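Local coordinates for succinate-semialdehyde dehydrogenase (Synechococcus sp., PDB 4ITA), which probably oxidises succinic semialdehyde to succinate with a nicotinamide cofactor, and is captured here with NADPH bound in its Rossmann-type fold, at residues 58-61 with 66-69; 70-75 with 295-300; 32-37 with 150-155. All blocks are in the same frame, centred on the assembly; numbering follows the deposited sequence.

Contact 1. Residues 58-61 with 66-69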
ATOM      1  N   ALA A  58      -4.164 -28.673 -11.335  1.00  7.03           N
ATOM      2  CA  ALA A  58      -4.453 -30.084 -11.609  1.00  7.18           C
ATOM      3  C   ALA A  58      -3.828 -31.017 -10.571  1.00  7.87           C
ATOM      4  O   ALA A  58      -4.426 -32.032 -10.196  1.00  8.44           O
ATOM      5  CB  ALA A  58      -4.018 -30.461 -13.024  1.00  8.31           C
ATOM      6  N   ILE A  59      -2.632 -30.679 -10.094  1.00  5.91           N
ATOM      7  CA  ILE A  59      -1.993 -31.452  -9.034  1.00  8.03           C
ATOM      8  C   ILE A  59      -2.821 -31.391  -7.745  1.00  7.46           C
ATOM      9  O   ILE A  59      -3.089 -32.416  -7.113  1.00  8.75           O
ATOM     10  CB  ILE A  59      -0.551 -30.964  -8.780  1.00  7.62           C
ATOM     11  CG1 ILE A  59       0.341 -31.314  -9.975  1.00  7.08           C
ATOM     12  CG2 ILE A  59       0.002 -31.579  -7.503  1.00  9.06           C
ATOM     13  CD1 ILE A  59       1.669 -30.575 -10.004  1.00  8.62           C
ATOM     14  N   LEU A  60      -3.243 -30.192  -7.365  1.00  7.80           N
ATOM     15  CA  LEU A  60      -4.102 -30.020  -6.194  1.00  7.91           C
ATOM     16  C   LEU A  60      -5.430 -30.766  -6.331  1.00  9.22           C
ATOM     17  O   LEU A  60      -5.922 -31.361  -5.369  1.00 10.54           O
ATOM     18  CB  LEU A  60      -4.365 -28.529  -5.964  1.00  6.82           C
ATOM     19  CG  LEU A  60      -3.183 -27.740  -5.399  1.00  6.33           C
ATOM     20  CD1 LEU A  60      -3.330 -26.269  -5.738  1.00  7.06           C
ATOM     21  CD2 LEU A  60      -3.090 -27.927  -3.888  1.00  8.20           C
ATOM     22  N   GLU A  61      -6.006 -30.734  -7.530  1.00  7.51           N
ATOM     23  CA  GLU A  61      -7.281 -31.402  -7.804  1.00  8.95           C
ATOM     24  C   GLU A  61      -7.175 -32.921  -7.767  1.00 10.59           C
ATOM     25  O   GLU A  61      -8.113 -33.612  -7.360  1.00 13.09           O
ATOM     26  CB  GLU A  61      -7.851 -30.933  -9.147  1.00  9.33           C
ATOM     27  CG  GLU A  61      -8.359 -29.491  -9.119  1.00  9.30           C
ATOM     28  CD  GLU A  61      -8.328 -28.807 -10.485  1.00 11.71           C
ATOM     29  OE1 GLU A  61      -7.938 -29.444 -11.483  1.00 12.65           O
ATOM     30  OE2 GLU A  61      -8.686 -27.616 -10.552  1.00 12.45           O
ATOM     31  N   LYS A  66      -4.597 -36.503  -0.131  1.00 10.73           N
ATOM     32  CA  LYS A  66      -3.244 -36.597   0.390  1.00 11.26           C
ATOM     33  C   LYS A  66      -2.768 -35.269   0.978  1.00 10.24           C
ATOM     34  O   LYS A  66      -2.212 -35.224   2.079  1.00  9.65           O
ATOM     35  CB  LYS A  66      -2.275 -37.063  -0.706  1.00 13.91           C
ATOM     36  CG  LYS A  66      -0.806 -36.989  -0.297  1.00 20.98           C
ATOM     37  CD  LYS A  66       0.112 -37.659  -1.319  1.00 27.80           C
ATOM     38  CE  LYS A  66       0.629 -36.676  -2.361  1.00 28.61           C
ATOM     39  NZ  LYS A  66       1.659 -37.300  -3.247  1.00 37.50           N
ATOM     40  N   PHE A  67      -2.988 -34.179   0.252  1.00  9.46           N
ATOM     41  CA  PHE A  67      -2.589 -32.879   0.763  1.00  9.36           C
ATOM     42  C   PHE A  67      -3.388 -32.541   2.013  1.00  9.04           C
ATOM     43  O   PHE A  67      -2.848 -32.002   2.974  1.00  8.29           O
ATOM     44  CB  PHE A  67      -2.746 -31.794  -0.299  1.00  9.04           C
ATOM     45  CG  PHE A  67      -1.854 -31.992  -1.489  1.00  8.10           C
ATOM     46  CD1 PHE A  67      -0.509 -32.294  -1.320  1.00 10.30           C
ATOM     47  CD2 PHE A  67      -2.369 -31.906  -2.775  1.00  9.18           C
ATOM     48  CE1 PHE A  67       0.318 -32.490  -2.421  1.00 11.11           C
ATOM     49  CE2 PHE A  67      -1.557 -32.105  -3.878  1.00  9.73           C
ATOM     50  CZ  PHE A  67      -0.211 -32.400  -3.702  1.00  8.36           C
ATOM     51  N   ALA A  68      -4.673 -32.877   1.996  1.00  8.20           N
ATOM     52  CA  ALA A  68      -5.524 -32.636   3.155  1.00  8.03           C
ATOM     53  C   ALA A  68      -5.012 -33.370   4.390  1.00  8.69           C
ATOM     54  O   ALA A  68      -5.062 -32.840   5.500  1.00  8.62           O
ATOM     55  CB  ALA A  68      -6.955 -33.038   2.845  1.00  8.57           C
ATOM     56  N   GLU A  69      -4.503 -34.585   4.204  1.00  7.90           N
ATOM     57  CA  GLU A  69      -3.991 -35.358   5.332  1.00 10.75           C
ATOM     58  C   GLU A  69      -2.796 -34.666   5.967  1.00  9.07           C
ATOM     59  O   GLU A  69      -2.610 -34.709   7.190  1.00  9.76           O
ATOM     60  CB  GLU A  69      -3.613 -36.779   4.902  1.00 12.40           C
ATOM     61  CG  GLU A  69      -3.207 -37.676   6.060  1.00 16.08           C
ATOM     62  CD  GLU A  69      -2.977 -39.115   5.638  1.00 25.22           C
ATOM     63  OE1 GLU A  69      -2.770 -39.359   4.431  1.00 29.02           O
ATOM     64  OE2 GLU A  69      -3.004 -40.000   6.519  1.00 33.21           O
TER
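At the junction of two consecutive helices, 46-62 and 64-75, Phe67 packs on Ile59 and Leu60. Phe67 accounts for more than half of the 126 Å² buried between 58-61 and 66-69. It points toward the earlier helix from its root, and with CG anti to its own carbonyl carbon (chi1 -64°) the ring reaches across to the last turn of that helix. It meets main chain as well as side chains. Ile59 O lies at the ring edge, in the ring plane, 3.6 Å from Phe67 CE2, so the slightly positive C-H rim faces a carbonyl oxygen; the geometry suits a weak electrostatic attraction. Beside it the gamma methyl of Ile59 also touches the ring, with Ile59 CG2 3.9 Å from Phe67 CZ. That methyl stands anti to the backbone N, while the longer CG1-CD1 branch leads away from the ring. Leu60 meets the same side of the ring, from CD2 to CE2: its CA is 4.0 Å from Phe67 CE2, in an oblique approach, and one branch of its fork sets Leu60 CD2 4.2 Å from Phe67 CD2, the two side chains crossing at about a right angle. All the contacts between the side chains are apolar. Ile171 of helix 162-175 touches Ile59, Leu60 and Phe67 alike, placing a third helix against the junction, and Phe136 also meets Leu60. Elsewhere on these helices Glu61 forms a salt bridge to Arg94, and Ala68 rests on helix 79-103. An aromatic side chain of the second helix wedged against the last turn of the first is plain helix-helix packing, here within the N-terminal helical part of the aldehyde dehydrogenase fold.

Contact 2. Residues 70-75 with 295-300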
ATOM      1  N   ILE A  70      -1.979 -34.010   5.146  1.00  8.52           N
ATOM      2  CA  ILE A  70      -0.830 -33.284   5.682  1.00  8.40           C
ATOM      3  C   ILE A  70      -1.324 -32.142   6.565  1.00  7.90           C
ATOM      4  O   ILE A  70      -0.829 -31.963   7.682  1.00  8.33           O
ATOM      5  CB  ILE A  70       0.084 -32.720   4.574  1.00  9.55           C
ATOM      6  CG1 ILE A  70       0.572 -33.835   3.645  1.00 10.31           C
ATOM      7  CG2 ILE A  70       1.272 -31.994   5.188  1.00 10.76           C
ATOM      8  CD1 ILE A  70       1.330 -33.306   2.436  1.00 12.59           C
ATOM      9  N   MET A  71      -2.302 -31.383   6.064  1.00  7.73           N
ATOM     10  CA  MET A  71      -2.878 -30.261   6.815  1.00  7.97           C
ATOM     11  C   MET A  71      -3.448 -30.727   8.149  1.00  7.49           C
ATOM     12  O   MET A  71      -3.149 -30.160   9.203  1.00  8.03           O
ATOM     13  CB  MET A  71      -3.977 -29.551   6.009  1.00  7.38           C
ATOM     14  CG  MET A  71      -3.523 -28.908   4.687  1.00  8.72           C
ATOM     15  SD  MET A  71      -4.826 -27.949   3.844  1.00  6.10           S
ATOM     16  CE  MET A  71      -4.836 -28.737   2.220  1.00 10.67           C
ATOM     17  N   THR A  72      -4.286 -31.756   8.105  1.00  7.83           N
ATOM     18  CA  THR A  72      -4.910 -32.289   9.313  1.00  8.86           C
ATOM     19  C   THR A  72      -3.880 -32.788  10.320  1.00  7.50           C
ATOM     20  O   THR A  72      -3.988 -32.511  11.513  1.00  8.62           O
ATOM     21  CB  THR A  72      -5.893 -33.409   8.949  1.00  7.70           C
ATOM     22  OG1 THR A  72      -6.929 -32.863   8.126  1.00  8.74           O
ATOM     23  CG2 THR A  72      -6.508 -34.033  10.199  1.00  9.33           C
ATOM     24  N   THR A  73      -2.872 -33.507   9.841  1.00  8.47           N
ATOM     25  CA  THR A  73      -1.838 -34.025  10.721  1.00  8.67           C
ATOM     26  C   THR A  73      -1.091 -32.904  11.435  1.00  8.31           C
ATOM     27  O   THR A  73      -0.821 -32.992  12.632  1.00  8.55           O
ATOM     28  CB  THR A  73      -0.830 -34.874   9.934  1.00  9.53           C
ATOM     29  OG1 THR A  73      -1.509 -36.003   9.374  1.00 11.54           O
ATOM     30  CG2 THR A  73       0.310 -35.350  10.827  1.00 11.88           C
ATOM     31  N   GLU A  74      -0.750 -31.848  10.703  1.00  7.80           N
ATOM     32  CA  GLU A  74       0.059 -30.783  11.287  1.00  9.20           C
ATOM     33  C   GLU A  74      -0.717 -29.793  12.146  1.00  7.25           C
ATOM     34  O   GLU A  74      -0.204 -29.333  13.162  1.00  8.27           O
ATOM     35  CB  GLU A  74       0.838 -30.019  10.210  1.00  7.89           C
ATOM     36  CG  GLU A  74       1.888 -30.858   9.500  1.00  9.06           C
ATOM     37  CD  GLU A  74       2.939 -30.013   8.809  1.00  8.96           C
ATOM     38  OE1 GLU A  74       2.570 -29.202   7.927  1.00  8.29           O
ATOM     39  OE2 GLU A  74       4.132 -30.167   9.156  1.00  9.11           O
ATOM     40  N   MET A  75      -1.938 -29.445  11.743  1.00  7.61           N
ATOM     41  CA  MET A  75      -2.629 -28.354  12.425  1.00  7.72           C
ATOM     42  C   MET A  75      -4.076 -28.627  12.840  1.00  8.14           C
ATOM     43  O   MET A  75      -4.739 -27.742  13.374  1.00  7.96           O
ATOM     44  CB  MET A  75      -2.466 -27.032  11.665  1.00  7.59           C
ATOM     45  CG  MET A  75      -2.811 -27.082  10.176  1.00  8.12           C
ATOM     46  SD  MET A  75      -4.586 -27.288   9.792  1.00  6.31           S
ATOM     47  CE  MET A  75      -5.271 -25.809  10.580  1.00  7.65           C
ATOM     48  N   ASP A 295     -11.453 -36.991  16.443  1.00 11.98           N
ATOM     49  CA  ASP A 295     -10.332 -37.121  15.518  1.00 10.26           C
ATOM     50  C   ASP A 295     -10.689 -36.431  14.209  1.00  9.68           C
ATOM     51  O   ASP A 295     -11.655 -36.799  13.559  1.00 10.09           O
ATOM     52  CB  ASP A 295     -10.050 -38.606  15.261  1.00 12.75           C
ATOM     53  CG  ASP A 295      -8.740 -38.842  14.515  1.00 18.91           C
ATOM     54  OD1 ASP A 295      -8.247 -37.926  13.829  1.00 15.02           O
ATOM     55  OD2 ASP A 295      -8.194 -39.960  14.622  1.00 24.43           O
ATOM     56  N   PRO A 296      -9.897 -35.420  13.818  1.00  9.81           N
ATOM     57  CA  PRO A 296     -10.228 -34.676  12.598  1.00  9.21           C
ATOM     58  C   PRO A 296     -10.094 -35.504  11.311  1.00  9.05           C
ATOM     59  O   PRO A 296     -10.652 -35.123  10.282  1.00  9.43           O
ATOM     60  CB  PRO A 296      -9.236 -33.506  12.621  1.00 10.23           C
ATOM     61  CG  PRO A 296      -8.082 -33.997  13.442  1.00 10.06           C
ATOM     62  CD  PRO A 296      -8.725 -34.855  14.510  1.00 10.13           C
ATOM     63  N   MET A 297      -9.397 -36.634  11.371  1.00 10.20           N
ATOM     64  CA  MET A 297      -9.329 -37.512  10.201  1.00 11.93           C
ATOM     65  C   MET A 297     -10.643 -38.247   9.925  1.00 12.30           C
ATOM     66  O   MET A 297     -10.883 -38.681   8.801  1.00 15.50           O
ATOM     67  CB  MET A 297      -8.178 -38.513  10.318  1.00 13.00           C
ATOM     68  CG  MET A 297      -6.798 -37.937  10.019  1.00 15.78           C
ATOM     69  SD  MET A 297      -6.520 -37.252   8.346  1.00  9.71           S
ATOM     70  CE  MET A 297      -6.963 -38.627   7.284  1.00 22.35           C
ATOM     71  N   ALA A 298     -11.502 -38.373  10.937  1.00 11.16           N
ATOM     72  CA  ALA A 298     -12.797 -39.029  10.760  1.00 12.61           C
ATOM     73  C   ALA A 298     -13.780 -38.105  10.048  1.00 14.07           C
ATOM     74  O   ALA A 298     -13.947 -36.958  10.444  1.00 13.36           O
ATOM     75  CB  ALA A 298     -13.352 -39.465  12.103  1.00 14.93           C
ATOM     76  N   PRO A 299     -14.449 -38.601   8.992  1.00 13.65           N
ATOM     77  CA  PRO A 299     -15.307 -37.725   8.181  1.00 14.48           C
ATOM     78  C   PRO A 299     -16.508 -37.140   8.928  1.00 14.46           C
ATOM     79  O   PRO A 299     -17.055 -36.117   8.513  1.00 16.81           O
ATOM     80  CB  PRO A 299     -15.777 -38.644   7.045  1.00 18.02           C
ATOM     81  CG  PRO A 299     -15.584 -40.036   7.567  1.00 17.82           C
ATOM     82  CD  PRO A 299     -14.366 -39.963   8.436  1.00 15.93           C
ATOM     83  N   GLU A 300     -16.901 -37.773  10.024  1.00 14.53           N
ATOM     84  CA  GLU A 300     -18.054 -37.316  10.794  1.00 14.21           C
ATOM     85  C   GLU A 300     -17.702 -36.212  11.799  1.00 13.15           C
ATOM     86  O   GLU A 300     -18.583 -35.591  12.391  1.00 12.92           O
ATOM     87  CB  GLU A 300     -18.680 -38.496  11.537  1.00 19.71           C
ATOM     88  CG  GLU A 300     -17.761 -39.110  12.588  1.00 24.25           C
ATOM     89  CD  GLU A 300     -16.896 -40.244  12.056  1.00 25.45           C
ATOM     90  OE1 GLU A 300     -16.240 -40.919  12.879  1.00 32.36           O
ATOM     91  OE2 GLU A 300     -16.883 -40.467  10.824  1.00 22.21           O
TER
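Thr72 turns its methyl to Pro296 and Met297 because chi1 of -62° sets CG2 anti to the backbone N and brings OG1 back beside that N. Met297, bent at both chi2 (-61°) and chi3, curls so that its sulfur lies next to the same threonine. The methyl is therefore shared: Thr72 CG2 is 3.6 Å from Pro296 CG, at the rim of the pyrrolidine ring, and almost as close to the thioether, Met297 SD standing 3.7 Å from Thr72 CG2. The sulfur also reaches Thr72 CB, at 3.9 Å. The loop holds its shape by a type I turn in which Ala298 N donates to Asp295 O over 3.1 Å. An Asx turn reinforces it: Met297 N donates to Asp295 OD1 at 3.0 Å, fairly straight at 162°, though it meets the oxygen from above the carboxylate plane. Pro296 is further tied by backbone bonding to His79, whose side chain touches both Thr72 and Met297. The polar end of Thr72 is occupied elsewhere: OG1 is within hydrogen-bonding reach of two carbonyls, Lys77 O, the stronger partner, and Ala68 O one turn back, which must share its single proton. Threonine thus splits its chemistry, its hydroxyl turned to main-chain carbonyls of its own helix and of Lys77, its methyl making a purely van der Waals contact with ring carbons and a polarisable thioether.

Contact 3. Residues 32-37 with 150-155. With EDO (1,2-ethanediol), chain F.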
ATOM      1  N   ALA A  32      19.787 -15.017  -3.481  1.00  6.90           N
ATOM      2  CA  ALA A  32      20.589 -14.888  -4.695  1.00  7.04           C
ATOM      3  C   ALA A  32      19.968 -15.696  -5.833  1.00  7.70           C
ATOM      4  O   ALA A  32      19.891 -15.219  -6.965  1.00  8.46           O
ATOM      5  CB  ALA A  32      22.017 -15.348  -4.447  1.00  7.30           C
ATOM      6  N   LYS A  33      19.526 -16.913  -5.534  1.00  6.93           N
ATOM      7  CA  LYS A  33      18.916 -17.747  -6.565  1.00  7.15           C
ATOM      8  C   LYS A  33      17.585 -17.169  -7.031  1.00  7.29           C
ATOM      9  O   LYS A  33      17.276 -17.199  -8.222  1.00  7.41           O
ATOM     10  CB  LYS A  33      18.748 -19.196  -6.094  1.00  7.52           C
ATOM     11  CG  LYS A  33      18.279 -20.125  -7.216  1.00  8.44           C
ATOM     12  CD  LYS A  33      18.376 -21.593  -6.854  1.00 10.06           C
ATOM     13  CE  LYS A  33      17.349 -21.988  -5.824  1.00  8.83           C
ATOM     14  NZ  LYS A  33      17.562 -23.416  -5.418  1.00 12.03           N
ATOM     15  N   ALA A  34      16.801 -16.632  -6.100  1.00  6.57           N
ATOM     16  CA  ALA A  34      15.541 -15.983  -6.464  1.00  6.17           C
ATOM     17  C   ALA A  34      15.766 -14.803  -7.398  1.00  7.22           C
ATOM     18  O   ALA A  34      15.014 -14.600  -8.353  1.00  6.20           O
ATOM     19  CB  ALA A  34      14.810 -15.522  -5.220  1.00  7.50           C
ATOM     20  N   GLN A  35      16.803 -14.021  -7.132  1.00  6.81           N
ATOM     21  CA  GLN A  35      17.112 -12.884  -7.978  1.00  7.37           C
ATOM     22  C   GLN A  35      17.493 -13.318  -9.389  1.00  7.56           C
ATOM     23  O   GLN A  35      17.013 -12.749 -10.379  1.00  8.61           O
ATOM     24  CB  GLN A  35      18.218 -12.030  -7.355  1.00  8.78           C
ATOM     25  CG  GLN A  35      18.569 -10.820  -8.192  1.00 10.27           C
ATOM     26  CD  GLN A  35      17.385  -9.890  -8.364  1.00 14.72           C
ATOM     27  OE1 GLN A  35      16.499  -9.826  -7.505  1.00 14.43           O
ATOM     28  NE2 GLN A  35      17.353  -9.166  -9.481  1.00 17.37           N
ATOM     29  N   GLU A  36      18.338 -14.338  -9.490  1.00  7.69           N
ATOM     30  CA  GLU A  36      18.705 -14.872 -10.793  1.00  9.29           C
ATOM     31  C   GLU A  36      17.476 -15.437 -11.500  1.00  8.18           C
ATOM     32  O   GLU A  36      17.276 -15.215 -12.698  1.00  9.15           O
ATOM     33  CB  GLU A  36      19.758 -15.953 -10.611  1.00  9.02           C
ATOM     34  CG  GLU A  36      20.278 -16.548 -11.897  1.00 13.33           C
ATOM     35  CD  GLU A  36      21.485 -17.423 -11.640  1.00 20.33           C
ATOM     36  OE1 GLU A  36      21.323 -18.660 -11.612  1.00 29.94           O
ATOM     37  OE2 GLU A  36      22.586 -16.865 -11.441  1.00 29.12           O
ATOM     38  N   ALA A  37      16.645 -16.163 -10.761  1.00  7.37           N
ATOM     39  CA  ALA A  37      15.439 -16.732 -11.353  1.00  7.51           C
ATOM     40  C   ALA A  37      14.500 -15.643 -11.852  1.00  7.22           C
ATOM     41  O   ALA A  37      13.922 -15.778 -12.925  1.00  7.67           O
ATOM     42  CB  ALA A  37      14.729 -17.640 -10.367  1.00  7.93           C
ATOM     43  N   GLY A 150       4.626 -12.432 -12.746  1.00  6.41           N
ATOM     44  CA  GLY A 150       6.046 -12.489 -13.048  1.00  6.70           C
ATOM     45  C   GLY A 150       6.961 -12.156 -11.880  1.00  5.59           C
ATOM     46  O   GLY A 150       8.172 -12.044 -12.073  1.00  7.16           O
ATOM     47  N   ASN A 151       6.398 -11.974 -10.688  1.00  5.68           N
ATOM     48  CA  ASN A 151       7.206 -11.900  -9.476  1.00  5.25           C
ATOM     49  C   ASN A 151       7.757 -13.280  -9.132  1.00  5.82           C
ATOM     50  O   ASN A 151       7.268 -14.301  -9.622  1.00  6.66           O
ATOM     51  CB  ASN A 151       6.361 -11.422  -8.292  1.00  7.20           C
ATOM     52  CG  ASN A 151       6.069  -9.927  -8.315  1.00  7.25           C
ATOM     53  OD1 ASN A 151       6.889  -9.115  -8.745  1.00  6.55           O
ATOM     54  ND2 ASN A 151       4.899  -9.554  -7.809  1.00 10.31           N
ATOM     55  N   VAL A 152       8.784 -13.311  -8.288  1.00  5.93           N
ATOM     56  CA  VAL A 152       9.153 -14.558  -7.629  1.00  6.83           C
ATOM     57  C   VAL A 152       8.872 -14.393  -6.137  1.00  6.67           C
ATOM     58  O   VAL A 152       8.678 -13.268  -5.650  1.00  6.56           O
ATOM     59  CB  VAL A 152      10.611 -14.980  -7.897  1.00  6.25           C
ATOM     60  CG1 VAL A 152      10.846 -15.122  -9.391  1.00  7.11           C
ATOM     61  CG2 VAL A 152      11.594 -13.993  -7.277  1.00  8.23           C
ATOM     62  N   ALA A 153       8.812 -15.505  -5.411  1.00  5.93           N
ATOM     63  CA  ALA A 153       8.392 -15.440  -4.024  1.00  6.67           C
ATOM     64  C   ALA A 153       9.219 -16.316  -3.114  1.00  5.68           C
ATOM     65  O   ALA A 153       9.649 -17.409  -3.491  1.00  5.74           O
ATOM     66  CB  ALA A 153       6.928 -15.815  -3.905  1.00  9.36           C
ATOM     67  N   VAL A 154       9.443 -15.815  -1.907  1.00  5.52           N
ATOM     68  CA  VAL A 154       9.979 -16.625  -0.822  1.00  5.83           C
ATOM     69  C   VAL A 154       8.930 -16.661   0.277  1.00  5.42           C
ATOM     70  O   VAL A 154       8.359 -15.629   0.636  1.00  6.87           O
ATOM     71  CB  VAL A 154      11.364 -16.125  -0.315  1.00  6.68           C
ATOM     72  CG1 VAL A 154      12.418 -16.312  -1.403  1.00  7.42           C
ATOM     73  CG2 VAL A 154      11.303 -14.656   0.133  1.00  6.95           C
ATOM     74  N   LEU A 155       8.663 -17.861   0.777  1.00  6.27           N
ATOM     75  CA  LEU A 155       7.631 -18.082   1.783  1.00  5.82           C
ATOM     76  C   LEU A 155       8.241 -18.414   3.133  1.00  5.62           C
ATOM     77  O   LEU A 155       9.017 -19.365   3.245  1.00  7.22           O
ATOM     78  CB  LEU A 155       6.745 -19.251   1.363  1.00  6.26           C
ATOM     79  CG  LEU A 155       5.805 -19.833   2.425  1.00  7.31           C
ATOM     80  CD1 LEU A 155       4.716 -18.851   2.843  1.00  7.89           C
ATOM     81  CD2 LEU A 155       5.199 -21.152   1.944  1.00  7.76           C
TER
HETATM   82  C1  EDO F 504       1.309 -10.159  -7.542  1.00 10.49           C
HETATM   83  O1  EDO F 504       2.278 -10.365  -6.493  1.00 11.39           O
HETATM   84  C2  EDO F 504       1.023  -8.679  -7.744  1.00  9.57           C
HETATM   85  O2  EDO F 504       0.245  -8.252  -6.616  1.00 13.60           O
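A beta-alpha-beta crossover of the Rossmann-type sheet, running from strand 115-129 through helix 137-149 into the parallel strand 152-156, presents Val152 to Ala34 and Ala37 of helix 24-41. Val152 stands at the start of the strand with its CB directed at the helix. At chi1 -58°, CG1 lies beside the backbone N and CG2 sits between that N and the carbonyl carbon. CG2 carries the contact: Val152 CG2 lies 3.6 Å from Ala34 O, a methyl against a main-chain carbonyl. The side chain of the same alanine meets it too, Ala34 CB being 4.1 Å from Val152 CG2. One turn further on, Val152 CG1 approaches Ala37 C only loosely, at 4.4 Å. Small alanine side chains on this helix face bring backbone and strand near each other, the closest pair of CA atoms, Ala34 and Val152, being 6.6 Å apart. Just before the strand, Gly150 closes helix 137-149 in a Schellman motif with positive phi. Asn151 then turns to another side: Asn151 ND2 donates to O1 of a 1,2-ethanediol at 3.0 Å, bent to 139°, and also to Phe447 O, while its OD1 accepts from Gly124 N. The diol, probably from the crystallisation liquor, is also bonded to Phe447 N and Gly443 O. Within the sheet, Val152 pairs with Gly124 and Leu126 of strand 115-129, and Ala153 with Val181 and Gln183 on the strand 182-185 side. Helix 24-41 packs on this part of the sheet: Ala34 also touches Ile125 and Gln183, and Val152 meets Phe38 and Tyr41, while Val154, two residues along the strand, meets Leu31.

How the contacts relate
Contacts 1 and 2 share helix 64-75 and follow one another along it: their centres are 14 Å apart, and they touch where Glu69 CG lies 4.0 Å from Met297 SD. The helix thus packs near its start on helix 46-62 and further on against the distant 295-300 loop. Contact 3 lies 25 Å from contact 1 and 33 Å from contact 2, centre to centre, on the sheet that includes strand 152-156. Contact 1 is nested within the loop that contact 3 closes, whereas contacts 2 and 3 alternate along the chain. The N-terminal helices therefore pack in turn on sheet, helix and loop, joining sequence-distant parts of one aldehyde dehydrogenase chain.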